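Local coordinates for protein carbohydrate binding family 6 (Clostridium thermocellum, PDB 5A8C) that probably hydrolyses alpha-L-arabinofuranosidic bonds, removing arabinose units, as a family 43 glycoside hydrolase with a five-bladed beta-propeller fold, at residues 47-52 with 301-306. Residues are numbered along the deposited sequence; the frame is centred on the assembly and turned at random.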
loop_
_atom_site.group_PDB
_atom_site.type_symbol
_atom_site.label_atom_id
_atom_site.label_comp_id
_atom_site.label_asym_id
_atom_site.label_seq_id
_atom_site.Cartn_x
_atom_site.Cartn_y
_atom_site.Cartn_z
ATOM N N GLY A 47 1.418 0.891 20.754
ATOM C CA GLY A 47 2.782 0.490 20.890
ATOM C C GLY A 47 3.250 -0.577 19.922
ATOM O O GLY A 47 4.411 -0.949 20.006
ATOM N N ARG A 48 2.364 -1.067 19.054
ATOM C CA ARG A 48 2.704 -2.100 18.090
ATOM C C ARG A 48 2.661 -1.528 16.686
ATOM O O ARG A 48 1.858 -0.648 16.351
ATOM C CB ARG A 48 1.702 -3.254 18.170
ATOM C CG ARG A 48 1.724 -3.980 19.514
ATOM C CD ARG A 48 0.831 -5.205 19.521
ATOM N NE ARG A 48 1.378 -6.283 18.733
ATOM C CZ ARG A 48 2.305 -7.131 19.175
ATOM N NH1 ARG A 48 2.839 -7.054 20.382
ATOM N NH2 ARG A 48 2.725 -8.051 18.331
ATOM N N LEU A 49 3.492 -2.108 15.828
ATOM C CA LEU A 49 3.483 -1.860 14.385
ATOM C C LEU A 49 2.734 -3.007 13.721
ATOM O O LEU A 49 3.154 -4.172 13.843
ATOM C CB LEU A 49 4.908 -1.777 13.877
ATOM C CG LEU A 49 5.064 -1.539 12.364
ATOM C CD1 LEU A 49 4.461 -0.245 11.917
ATOM C CD2 LEU A 49 6.523 -1.620 11.963
ATOM N N TYR A 50 1.614 -2.683 13.078
ATOM C CA TYR A 50 0.780 -3.637 12.357
ATOM C C TYR A 50 1.047 -3.447 10.879
ATOM O O TYR A 50 1.014 -2.341 10.358
ATOM C CB TYR A 50 -0.715 -3.400 12.638
ATOM C CG TYR A 50 -1.150 -3.690 14.041
ATOM C CD1 TYR A 50 -1.013 -2.751 15.037
ATOM C CD2 TYR A 50 -1.714 -4.902 14.352
ATOM C CE1 TYR A 50 -1.392 -3.045 16.342
ATOM C CE2 TYR A 50 -2.091 -5.239 15.658
ATOM C CZ TYR A 50 -1.921 -4.285 16.649
ATOM O OH TYR A 50 -2.306 -4.566 17.956
ATOM N N ILE A 51 1.224 -4.587 10.182
ATOM C CA ILE A 51 1.401 -4.598 8.710
ATOM C C ILE A 51 0.281 -5.433 8.108
ATOM O O ILE A 51 0.028 -6.562 8.552
ATOM C CB ILE A 51 2.778 -5.173 8.306
ATOM C CG1 ILE A 51 3.926 -4.410 8.963
ATOM C CG2 ILE A 51 2.904 -5.082 6.789
ATOM C CD1 ILE A 51 5.297 -5.012 8.671
ATOM N N TYR A 52 -0.402 -4.831 7.122
ATOM C CA TYR A 52 -1.484 -5.475 6.401
ATOM C C TYR A 52 -1.005 -5.707 4.985
ATOM O O TYR A 52 -0.459 -4.772 4.363
ATOM C CB TYR A 52 -2.731 -4.532 6.382
ATOM C CG TYR A 52 -3.243 -4.231 7.747
ATOM C CD1 TYR A 52 -2.609 -3.281 8.559
ATOM C CD2 TYR A 52 -4.318 -4.893 8.297
ATOM C CE1 TYR A 52 -3.055 -3.005 9.817
ATOM C CE2 TYR A 52 -4.784 -4.628 9.567
ATOM C CZ TYR A 52 -4.130 -3.691 10.345
ATOM O OH TYR A 52 -4.536 -3.378 11.613
ATOM N N VAL A 301 6.534 -10.180 2.522
ATOM C CA VAL A 301 6.802 -8.858 3.082
ATOM C C VAL A 301 8.240 -8.730 3.540
ATOM O O VAL A 301 8.884 -9.669 4.020
ATOM C CB VAL A 301 5.798 -8.559 4.195
ATOM C CG1 VAL A 301 5.933 -9.523 5.378
ATOM C CG2 VAL A 301 5.837 -7.135 4.685
ATOM N N CYS A 302 8.758 -7.494 3.491
ATOM C CA CYS A 302 10.070 -7.064 3.926
ATOM C C CYS A 302 9.963 -5.733 4.667
ATOM O O CYS A 302 9.027 -4.977 4.430
ATOM C CB CYS A 302 11.034 -6.922 2.744
ATOM S SG CYS A 302 11.405 -8.403 1.808
ATOM N N ILE A 303 10.984 -5.418 5.439
ATOM C CA ILE A 303 11.079 -4.142 6.134
ATOM C C ILE A 303 12.514 -3.694 6.188
ATOM O O ILE A 303 13.408 -4.506 6.491
ATOM C CB ILE A 303 10.396 -4.193 7.521
ATOM C CG1 ILE A 303 10.340 -2.812 8.165
ATOM C CG2 ILE A 303 11.059 -5.228 8.442
ATOM C CD1 ILE A 303 9.459 -2.767 9.413
ATOM N N ASP A 304 12.769 -2.398 5.984
ATOM C CA ASP A 304 14.074 -1.799 6.157
ATOM C C ASP A 304 13.951 -0.391 6.687
ATOM O O ASP A 304 12.916 0.254 6.486
ATOM C CB ASP A 304 14.945 -1.878 4.888
ATOM C CG ASP A 304 15.710 -3.234 4.805
ATOM O OD1 ASP A 304 16.505 -3.506 5.744
ATOM O OD2 ASP A 304 15.502 -3.999 3.831
ATOM N N GLN A 305 14.977 0.087 7.328
ATOM C CA GLN A 305 14.994 1.461 7.804
ATOM C C GLN A 305 15.137 2.485 6.675
ATOM O O GLN A 305 15.805 2.236 5.657
ATOM C CB GLN A 305 16.104 1.656 8.853
ATOM C CG GLN A 305 15.884 2.895 9.731
ATOM C CD GLN A 305 16.700 2.939 11.028
ATOM O OE1 GLN A 305 17.453 2.042 11.364
ATOM N NE2 GLN A 305 16.516 4.008 11.773
ATOM N N MET A 306 14.533 3.652 6.890
ATOM C CA MET A 306 14.560 4.765 5.940
ATOM C C MET A 306 15.110 5.978 6.698
ATOM O O MET A 306 14.737 6.196 7.858
ATOM C CB MET A 306 13.139 5.029 5.447
ATOM C CG MET A 306 13.045 5.987 4.258
ATOM S SD MET A 306 11.381 6.549 3.922
ATOM C CE MET A 306 11.294 7.972 4.985
#
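L49 and I51 meet I303 and V301 through aliphatic side chains, with no ring or amide among the touching groups; the flat side chain of W82 touches I51 from a loop. The rings of Y50 and Y52 lie on the other face of strand 48-56, against strand 70-76.

L49 and I303 extend toward each other tip to tip, with CD2 of L49 4.1 Å from CD1 of I303. Both side chains are drawn out: L49 carries CG opposite its main-chain nitrogen (chi1 179°), and I303 runs straight through CG1 to CD1 (chi2 170°). I51 and V301 meet obliquely through one gamma methyl each, CG2 of I51 lying 4.2 Å from CG2 of V301. The longer CG1 arm of I51 places its CD1 4.8 Å from CD1 of I303.

No hydrogen bond crosses, and all four residues are buried. The backbones splay apart, from 8.9 Å between the CA atoms of I51 and V301 to 11.4 Å between those of L49 and I303; the wider end is spanned by L49 and I303 end to end.

The geometry is that of neighbouring propeller blades packed face to face, here the first sheet of the chain, four-stranded, and the last, three-stranded, consistent with the first and last blades meeting where the ring closes. A calcium ion lies about 10 Å from the I51 side chain. A42 and V44 of strand 36-45 touch L49, P40 touches I51, and I31 touches V301, whose backbone N is hydrogen-bonded with OG1 of T37; strand 277-284 flanks 300-306 within its own sheet.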